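Local coordinates for N-terminal acetyltransferase-like protein (Chaetomium thermophilum, PDB 5NNP) that probably serves as the helical-repeat auxiliary subunit of a NatA-type N-terminal acetyltransferase, at residues L162-E173 with L191-R201; I204-E212 with L227-R237. One frame throughout, in Å; residues are numbered along the deposited sequence.

Contact 1. Residues L162-E173 with L191-R201; sequences LEKAEHILTTYE and LLYKNTIIAER
Leu169 and Ile197 meet at the apolar centre of this helix pair. Leu169 CD1 lies 3.7 Å from Ile197 CD1 and also reaches the ring of Tyr193. Ile197 is a knob in the hole formed by Leu162, Ala165, Glu166 and Leu169. Its CD1 lies over one face of the Tyr193 ring. Its other branch, CG2, lies 4.1 Å from Glu166 CB.

Lys194, one turn earlier, is a second knob, set among Glu166, Leu169, Thr170 and Glu173. Its chain is straight, with CG anti to the backbone N (chi1 173°), and this carries the amine across to the facing helix. Lys194 NZ donates to Thr170 OG1 at 2.9 Å. Its salt bridge with Glu173 OE1 is long, at 3.9 Å, but a water joins Lys194 NZ to Glu173 OE2. Two glycerols, probably from the crystallisation liquor, also bind here.

At the other end, Leu162 CB packs 3.6 Å from Arg201 CG. The bent arginine lays one guanidinium face over Glu163. Arg201 NH1 forms a salt bridge with Glu166 OE1 at 2.6 Å, nearly in the guanidinium plane but from above the carboxylate plane. The planes are 62° apart.

The two helical segments run roughly antiparallel, at 152°, with axes 9.8 Å apart at closest, as neighbours in an alpha-solenoid. Helix 146-159 borders both: Leu162 touches His157, which is also hydrogen-bonded by Tyr193 OH. Helix 537-547 packs on Tyr193, and helix 204-214 lies against Lys194 and Ile198.

Contact 2. Residues I204-E212 with L227-R237; sequences IERALQHLE and LRASYLSKLAR
The Tyr231 ring lies against one side of helix 204-214 and meets it obliquely. Ile204 CG2 touches the ring at Tyr231 CD1, 3.8 Å away. Ala207 CB sits 3.7 Å from Tyr231 CZ, and the backbone of Leu208 meets the CD2 side. Over one face, toward its rim, lies the carbonyl oxygen of Leu227, from the same helix. The hydroxyl passes beyond the contact and probably hydrogen-bonds Asn195 OD1. Replacing Tyr231 by an alanine would probably open a gap beside Ile204 and Ala207 and leave Asn195 without this partner.

A second flat group is the guanidinium of Arg237. Leu208 CD2 and Leu232 CD2 lie over the same face, Leu208 CD2 3.6 Å from Arg237 NH1. The charge pairs with Glu240, and a water links Arg237 NH1 to Glu205 OE1. The third is the guanidinium of Arg228, with Glu212 at its edge, though the place of Glu212 OE2 is doubtful. The carboxylate is turned 31° from it. Arg228 NH1 forms a weak bond with Glu212 OE1 at 3.2 Å, part of a salt bridge.

The pair is antiparallel, at 144°, as in the stacked hairpins of TPR-like solenoids. Helix 221-234 ends in a Schellman motif, with Ala236 at positive phi. Arg237 then takes the N-cap position before helix 238-251.

The rest is aliphatic. Leu208 CG is anti to the backbone N (chi1 -177°), which directs its two methyls at the facing helix. Its CD1 packs on Tyr231 CB, while its CD2 meets Leu232 CD2 at 3.5 Å and Leu235 CD1 at 3.8 Å. Leu211 CD2 rests on the backbone of Arg228, 3.5 Å from Arg228 N. Ile204 CG2 also packs against Leu235 CG, 3.9 Å away.

Contact 1 and contact 2 come in series along the chain, and their centres are 16 Å apart. Contact 1 joins helices 162-175 and 185-200; contact 2 joins helices 204-214 and 221-234. Helices 185-200 and 204-214 are consecutive, so the four form one run of the helical array. The contacts also touch directly. Glu166 OE2 of contact 1 makes a salt bridge with Arg206 NH2 of contact 2 at 2.6 Å. Asn195 of contact 1 is hydrogen-bonded to Ala207 O and His210 in helix 204-214 and probably to Tyr231 in helix 221-234, and Ala199 packs on the Tyr231 hydroxyl. The result is continuous side-by-side packing, consistent with a TPR-rich scaffold subunit.

Contact 1. Residues L162-E173 with L191-R201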
# COMPACT_ATOMS: atom_id res chain seq x y z
N LEU A 162 -1.00 -9.67 -24.66
CA LEU A 162 -0.42 -8.37 -24.98
C LEU A 162 -0.58 -8.02 -26.47
O LEU A 162 -0.96 -6.90 -26.80
CB LEU A 162 1.05 -8.35 -24.56
CG LEU A 162 1.26 -7.90 -23.10
CD1 LEU A 162 0.40 -8.70 -22.14
CD2 LEU A 162 2.73 -8.00 -22.70
N GLU A 163 -0.32 -8.97 -27.36
CA GLU A 163 -0.49 -8.72 -28.78
C GLU A 163 -1.89 -8.21 -29.13
O GLU A 163 -2.03 -7.26 -29.92
CB GLU A 163 -0.19 -9.99 -29.60
CG GLU A 163 -0.10 -9.74 -31.11
CD GLU A 163 0.31 -10.99 -31.89
OE1 GLU A 163 0.53 -12.04 -31.26
OE2 GLU A 163 0.42 -10.91 -33.13
N LYS A 164 -2.93 -8.82 -28.56
CA LYS A 164 -4.28 -8.36 -28.88
C LYS A 164 -4.57 -7.00 -28.23
O LYS A 164 -5.28 -6.18 -28.79
CB LYS A 164 -5.32 -9.40 -28.46
CG LYS A 164 -6.51 -9.51 -29.43
CD LYS A 164 -6.06 -10.01 -30.79
CE LYS A 164 -7.23 -10.23 -31.74
NZ LYS A 164 -8.03 -8.98 -31.91
N ALA A 165 -4.02 -6.76 -27.04
CA ALA A 165 -4.25 -5.47 -26.41
C ALA A 165 -3.62 -4.34 -27.23
O ALA A 165 -4.19 -3.26 -27.36
CB ALA A 165 -3.72 -5.47 -24.98
N GLU A 166 -2.44 -4.59 -27.77
CA GLU A 166 -1.80 -3.59 -28.60
C GLU A 166 -2.62 -3.35 -29.88
O GLU A 166 -2.80 -2.22 -30.32
CB GLU A 166 -0.38 -3.98 -28.94
CG GLU A 166 0.34 -2.86 -29.64
CD GLU A 166 1.68 -3.25 -30.20
OE1 GLU A 166 2.26 -4.25 -29.73
OE2 GLU A 166 2.13 -2.54 -31.12
N HIS A 167 -3.13 -4.44 -30.44
CA HIS A 167 -3.96 -4.39 -31.63
C HIS A 167 -5.21 -3.52 -31.44
O HIS A 167 -5.57 -2.73 -32.32
CB HIS A 167 -4.34 -5.82 -32.03
CG HIS A 167 -5.24 -5.90 -33.22
ND1 HIS A 167 -6.54 -6.36 -33.14
CD2 HIS A 167 -5.03 -5.60 -34.52
CE1 HIS A 167 -7.09 -6.34 -34.34
NE2 HIS A 167 -6.20 -5.88 -35.20
N ILE A 168 -5.87 -3.67 -30.30
CA ILE A 168 -7.10 -2.92 -30.02
C ILE A 168 -6.77 -1.44 -29.89
O ILE A 168 -7.49 -0.60 -30.42
CB ILE A 168 -7.80 -3.43 -28.74
CG1 ILE A 168 -8.34 -4.85 -28.96
CG2 ILE A 168 -8.93 -2.51 -28.34
CD1 ILE A 168 -9.15 -5.01 -30.28
N LEU A 169 -5.65 -1.13 -29.23
CA LEU A 169 -5.20 0.25 -29.06
C LEU A 169 -4.85 0.89 -30.39
O LEU A 169 -5.26 2.02 -30.67
CB LEU A 169 -4.01 0.32 -28.11
CG LEU A 169 -4.37 0.14 -26.63
CD1 LEU A 169 -3.13 -0.05 -25.76
CD2 LEU A 169 -5.19 1.31 -26.15
N THR A 170 -4.09 0.17 -31.21
CA THR A 170 -3.70 0.71 -32.49
C THR A 170 -4.90 0.84 -33.43
O THR A 170 -4.96 1.76 -34.25
CB THR A 170 -2.63 -0.15 -33.18
OG1 THR A 170 -1.45 -0.21 -32.36
CG2 THR A 170 -2.29 0.45 -34.55
N THR A 171 -5.85 -0.08 -33.32
CA THR A 171 -7.02 -0.03 -34.19
C THR A 171 -7.78 1.26 -33.96
O THR A 171 -8.19 1.93 -34.91
CB THR A 171 -7.95 -1.24 -34.00
OG1 THR A 171 -7.28 -2.42 -34.45
CG2 THR A 171 -9.24 -1.09 -34.80
N TYR A 172 -7.94 1.64 -32.69
CA TYR A 172 -8.58 2.90 -32.36
C TYR A 172 -7.85 4.08 -32.99
O TYR A 172 -8.46 4.89 -33.70
CB TYR A 172 -8.70 3.13 -30.85
CG TYR A 172 -9.45 4.41 -30.61
CD1 TYR A 172 -10.82 4.43 -30.65
CD2 TYR A 172 -8.78 5.61 -30.45
CE1 TYR A 172 -11.52 5.60 -30.49
CE2 TYR A 172 -9.47 6.79 -30.28
CZ TYR A 172 -10.85 6.77 -30.30
OH TYR A 172 -11.57 7.93 -30.15
N GLU A 173 -6.55 4.18 -32.73
CA GLU A 173 -5.74 5.26 -33.26
C GLU A 173 -5.86 5.39 -34.77
O GLU A 173 -5.80 6.48 -35.33
CB GLU A 173 -4.27 5.07 -32.92
CG GLU A 173 -3.92 5.16 -31.44
CD GLU A 173 -2.43 5.01 -31.22
OE1 GLU A 173 -2.02 4.38 -30.23
OE2 GLU A 173 -1.66 5.53 -32.05
N LEU A 191 -1.34 6.78 -25.45
CA LEU A 191 -0.06 6.54 -26.13
C LEU A 191 0.96 5.90 -25.19
O LEU A 191 1.64 4.94 -25.55
CB LEU A 191 0.49 7.83 -26.71
CG LEU A 191 -0.25 8.42 -27.92
CD1 LEU A 191 0.12 9.87 -28.12
CD2 LEU A 191 0.02 7.62 -29.19
N LEU A 192 1.06 6.40 -23.96
CA LEU A 192 2.04 5.85 -23.05
C LEU A 192 1.67 4.42 -22.64
O LEU A 192 2.54 3.55 -22.52
CB LEU A 192 2.18 6.74 -21.82
CG LEU A 192 2.79 8.13 -22.04
CD1 LEU A 192 2.79 8.91 -20.72
CD2 LEU A 192 4.21 8.07 -22.63
N TYR A 193 0.38 4.17 -22.43
CA TYR A 193 -0.07 2.83 -22.07
C TYR A 193 0.33 1.80 -23.14
O TYR A 193 0.92 0.76 -22.81
CB TYR A 193 -1.58 2.82 -21.84
CG TYR A 193 -2.16 1.46 -21.51
CD1 TYR A 193 -1.64 0.69 -20.48
CD2 TYR A 193 -3.25 0.95 -22.22
CE1 TYR A 193 -2.17 -0.57 -20.17
CE2 TYR A 193 -3.79 -0.30 -21.92
CZ TYR A 193 -3.25 -1.05 -20.90
OH TYR A 193 -3.80 -2.28 -20.61
N LYS A 194 0.04 2.11 -24.40
CA LYS A 194 0.48 1.29 -25.53
C LYS A 194 2.00 1.11 -25.53
O LYS A 194 2.50 0.01 -25.77
CB LYS A 194 0.03 1.89 -26.87
CG LYS A 194 0.60 1.17 -28.13
CD LYS A 194 0.24 1.89 -29.45
CE LYS A 194 0.76 1.18 -30.67
NZ LYS A 194 0.51 1.93 -31.95
N ASN A 195 2.73 2.20 -25.27
CA ASN A 195 4.19 2.10 -25.20
C ASN A 195 4.63 1.09 -24.13
O ASN A 195 5.49 0.26 -24.40
CB ASN A 195 4.84 3.47 -24.93
CG ASN A 195 6.37 3.43 -25.11
OD1 ASN A 195 7.12 3.18 -24.15
ND2 ASN A 195 6.84 3.65 -26.35
N THR A 196 4.05 1.16 -22.93
CA THR A 196 4.46 0.20 -21.90
C THR A 196 4.13 -1.22 -22.37
O THR A 196 4.84 -2.16 -22.05
CB THR A 196 3.80 0.48 -20.54
OG1 THR A 196 2.38 0.32 -20.63
CG2 THR A 196 4.13 1.87 -20.05
N ILE A 197 3.07 -1.36 -23.15
CA ILE A 197 2.67 -2.69 -23.62
C ILE A 197 3.69 -3.26 -24.61
O ILE A 197 4.04 -4.44 -24.52
CB ILE A 197 1.26 -2.66 -24.26
CG1 ILE A 197 0.23 -2.55 -23.13
CG2 ILE A 197 1.00 -3.92 -25.07
CD1 ILE A 197 -1.20 -2.31 -23.58
N ILE A 198 4.17 -2.43 -25.52
CA ILE A 198 5.23 -2.84 -26.42
C ILE A 198 6.48 -3.32 -25.67
O ILE A 198 7.08 -4.31 -26.03
CB ILE A 198 5.63 -1.70 -27.37
CG1 ILE A 198 4.43 -1.30 -28.25
CG2 ILE A 198 6.83 -2.11 -28.23
CD1 ILE A 198 4.69 -0.13 -29.20
N ALA A 199 6.85 -2.62 -24.60
CA ALA A 199 8.05 -3.00 -23.87
C ALA A 199 7.80 -4.30 -23.11
O ALA A 199 8.64 -5.20 -23.11
CB ALA A 199 8.48 -1.88 -22.93
N GLU A 200 6.63 -4.41 -22.48
CA GLU A 200 6.30 -5.66 -21.79
C GLU A 200 6.31 -6.86 -22.76
O GLU A 200 6.59 -7.98 -22.35
CB GLU A 200 4.94 -5.55 -21.09
CG GLU A 200 4.96 -4.68 -19.86
CD GLU A 200 3.73 -4.85 -18.99
OE1 GLU A 200 3.55 -4.01 -18.06
OE2 GLU A 200 2.96 -5.80 -19.24
N ARG A 201 6.04 -6.62 -24.05
CA ARG A 201 6.17 -7.69 -25.02
C ARG A 201 7.65 -7.99 -25.25
O ARG A 201 7.98 -9.02 -25.84
CB ARG A 201 5.48 -7.34 -26.34
CG ARG A 201 3.99 -7.10 -26.16
CD ARG A 201 3.29 -6.83 -27.47
NE ARG A 201 3.46 -7.95 -28.39
CZ ARG A 201 3.16 -7.91 -29.68
NH1 ARG A 201 2.68 -6.79 -30.21
NH2 ARG A 201 3.36 -8.98 -30.43
O HOH W 1 0.92 4.82 -31.33

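Contact 2. Residues I204-E212 with L227-R237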
# COMPACT_ATOMS: atom_id res chain seq x y z
N ILE A 204 12.21 -3.85 -26.85
CA ILE A 204 12.73 -2.58 -26.37
C ILE A 204 13.13 -1.69 -27.54
O ILE A 204 13.00 -0.47 -27.50
CB ILE A 204 13.93 -2.79 -25.43
CG1 ILE A 204 13.51 -3.64 -24.23
CG2 ILE A 204 14.47 -1.45 -24.96
CD1 ILE A 204 12.30 -3.11 -23.51
N GLU A 205 13.62 -2.30 -28.60
CA GLU A 205 13.96 -1.57 -29.80
C GLU A 205 12.75 -0.80 -30.34
O GLU A 205 12.83 0.37 -30.70
CB GLU A 205 14.50 -2.53 -30.86
CG GLU A 205 14.82 -1.89 -32.19
CD GLU A 205 16.07 -1.06 -32.14
OE1 GLU A 205 16.96 -1.40 -31.33
OE2 GLU A 205 16.17 -0.07 -32.89
N ARG A 206 11.61 -1.47 -30.40
CA ARG A 206 10.43 -0.88 -31.00
C ARG A 206 9.79 0.15 -30.08
O ARG A 206 9.25 1.16 -30.54
CB ARG A 206 9.41 -1.96 -31.34
CG ARG A 206 8.46 -1.56 -32.44
CD ARG A 206 7.61 -2.74 -32.83
NE ARG A 206 6.27 -2.66 -32.26
CZ ARG A 206 5.75 -3.59 -31.47
NH1 ARG A 206 6.45 -4.67 -31.14
NH2 ARG A 206 4.52 -3.45 -31.02
N ALA A 207 9.85 -0.11 -28.78
CA ALA A 207 9.27 0.80 -27.80
C ALA A 207 9.98 2.15 -27.79
O ALA A 207 9.35 3.19 -27.60
CB ALA A 207 9.29 0.16 -26.41
N LEU A 208 11.30 2.14 -27.97
CA LEU A 208 12.06 3.38 -28.02
C LEU A 208 11.67 4.17 -29.28
O LEU A 208 11.44 5.38 -29.25
CB LEU A 208 13.56 3.12 -28.01
CG LEU A 208 14.42 4.39 -27.99
CD1 LEU A 208 14.01 5.29 -26.83
CD2 LEU A 208 15.89 4.07 -27.92
N GLN A 209 11.61 3.44 -30.38
CA GLN A 209 11.13 3.98 -31.64
C GLN A 209 9.74 4.61 -31.50
O GLN A 209 9.50 5.72 -31.98
CB GLN A 209 11.13 2.86 -32.69
CG GLN A 209 10.35 3.15 -33.96
CD GLN A 209 10.17 1.91 -34.84
OE1 GLN A 209 10.98 0.98 -34.80
NE2 GLN A 209 9.10 1.89 -35.63
N HIS A 210 8.84 3.91 -30.82
CA HIS A 210 7.47 4.40 -30.64
C HIS A 210 7.44 5.57 -29.67
O HIS A 210 6.62 6.47 -29.80
CB HIS A 210 6.55 3.28 -30.16
CG HIS A 210 5.17 3.74 -29.80
ND1 HIS A 210 4.76 3.95 -28.50
CD2 HIS A 210 4.09 4.02 -30.58
CE1 HIS A 210 3.50 4.34 -28.49
NE2 HIS A 210 3.07 4.39 -29.74
N LEU A 211 8.34 5.53 -28.70
CA LEU A 211 8.44 6.61 -27.72
C LEU A 211 8.79 7.90 -28.41
O LEU A 211 8.06 8.88 -28.28
CB LEU A 211 9.50 6.30 -26.67
CG LEU A 211 9.42 7.26 -25.48
CD1 LEU A 211 8.16 6.95 -24.64
CD2 LEU A 211 10.69 7.19 -24.63
N GLU A 212 9.89 7.88 -29.14
CA GLU A 212 10.41 9.05 -29.84
C GLU A 212 9.50 9.54 -30.97
O GLU A 212 9.41 10.74 -31.23
CB GLU A 212 11.80 8.75 -30.39
CG GLU A 212 12.79 8.34 -29.32
CD GLU A 212 13.08 9.45 -28.32
OE1 GLU A 212 12.70 10.61 -28.58
OE2 GLU A 212 13.68 9.16 -27.28
N LEU A 227 11.27 6.36 -19.28
CA LEU A 227 11.21 5.34 -20.33
C LEU A 227 12.37 5.51 -21.32
O LEU A 227 13.04 4.53 -21.70
CB LEU A 227 9.87 5.38 -21.07
CG LEU A 227 8.65 4.95 -20.25
CD1 LEU A 227 7.38 5.21 -21.03
CD2 LEU A 227 8.72 3.49 -19.89
N ARG A 228 12.64 6.75 -21.73
CA ARG A 228 13.73 6.98 -22.66
C ARG A 228 15.07 6.49 -22.09
O ARG A 228 15.83 5.80 -22.77
CB ARG A 228 13.82 8.47 -23.04
CG ARG A 228 15.03 8.83 -23.91
CD ARG A 228 14.77 10.02 -24.84
NE ARG A 228 14.32 11.20 -24.13
CZ ARG A 228 13.24 11.91 -24.45
NH1 ARG A 228 12.51 11.56 -25.50
NH2 ARG A 228 12.89 12.97 -23.73
N ALA A 229 15.35 6.80 -20.83
CA ALA A 229 16.64 6.42 -20.25
C ALA A 229 16.73 4.91 -20.08
O ALA A 229 17.74 4.29 -20.42
CB ALA A 229 16.86 7.11 -18.90
N SER A 230 15.66 4.32 -19.56
CA SER A 230 15.58 2.89 -19.38
C SER A 230 15.85 2.12 -20.67
O SER A 230 16.62 1.15 -20.68
CB SER A 230 14.21 2.51 -18.81
OG SER A 230 14.12 1.12 -18.62
N TYR A 231 15.23 2.54 -21.77
CA TYR A 231 15.36 1.84 -23.05
C TYR A 231 16.76 2.00 -23.63
O TYR A 231 17.36 1.04 -24.11
CB TYR A 231 14.35 2.35 -24.07
CG TYR A 231 12.91 2.11 -23.74
CD1 TYR A 231 12.52 1.05 -22.93
CD2 TYR A 231 11.92 2.93 -24.26
CE1 TYR A 231 11.19 0.82 -22.65
CE2 TYR A 231 10.58 2.71 -23.98
CZ TYR A 231 10.22 1.66 -23.17
OH TYR A 231 8.89 1.44 -22.90
N LEU A 232 17.25 3.24 -23.62
CA LEU A 232 18.59 3.49 -24.13
C LEU A 232 19.61 2.65 -23.38
O LEU A 232 20.51 2.08 -24.00
CB LEU A 232 18.95 4.97 -24.01
CG LEU A 232 18.27 5.95 -24.98
CD1 LEU A 232 18.69 7.38 -24.65
CD2 LEU A 232 18.60 5.61 -26.43
N SER A 233 19.47 2.55 -22.06
CA SER A 233 20.45 1.81 -21.27
C SER A 233 20.40 0.33 -21.62
O SER A 233 21.44 -0.29 -21.85
CB SER A 233 20.25 2.02 -19.77
OG SER A 233 18.94 1.69 -19.36
N LYS A 234 19.20 -0.23 -21.70
CA LYS A 234 19.04 -1.63 -22.11
C LYS A 234 19.54 -1.92 -23.52
O LYS A 234 19.92 -3.04 -23.82
CB LYS A 234 17.57 -2.04 -22.01
CG LYS A 234 17.06 -2.12 -20.60
CD LYS A 234 15.61 -2.51 -20.59
CE LYS A 234 15.11 -2.78 -19.19
NZ LYS A 234 13.69 -3.24 -19.28
N LEU A 235 19.55 -0.91 -24.38
CA LEU A 235 20.06 -1.09 -25.74
C LEU A 235 21.56 -0.81 -25.80
O LEU A 235 22.17 -0.88 -26.86
CB LEU A 235 19.31 -0.19 -26.71
CG LEU A 235 17.82 -0.54 -26.81
CD1 LEU A 235 17.06 0.46 -27.68
CD2 LEU A 235 17.66 -1.93 -27.35
N ALA A 236 22.15 -0.50 -24.65
CA ALA A 236 23.59 -0.27 -24.54
C ALA A 236 24.01 0.93 -25.37
O ALA A 236 25.13 1.00 -25.87
CB ALA A 236 24.36 -1.49 -24.96
N ARG A 237 23.09 1.87 -25.51
CA ARG A 237 23.35 3.13 -26.19
C ARG A 237 23.79 4.16 -25.15
O ARG A 237 23.00 5.01 -24.72
CB ARG A 237 22.11 3.55 -26.97
CG ARG A 237 21.84 2.56 -28.10
CD ARG A 237 20.52 2.74 -28.79
NE ARG A 237 20.37 4.08 -29.32
CZ ARG A 237 19.36 4.46 -30.09
NH1 ARG A 237 18.42 3.59 -30.45
NH2 ARG A 237 19.30 5.72 -30.52
O HOH W 2 18.94 0.63 -30.85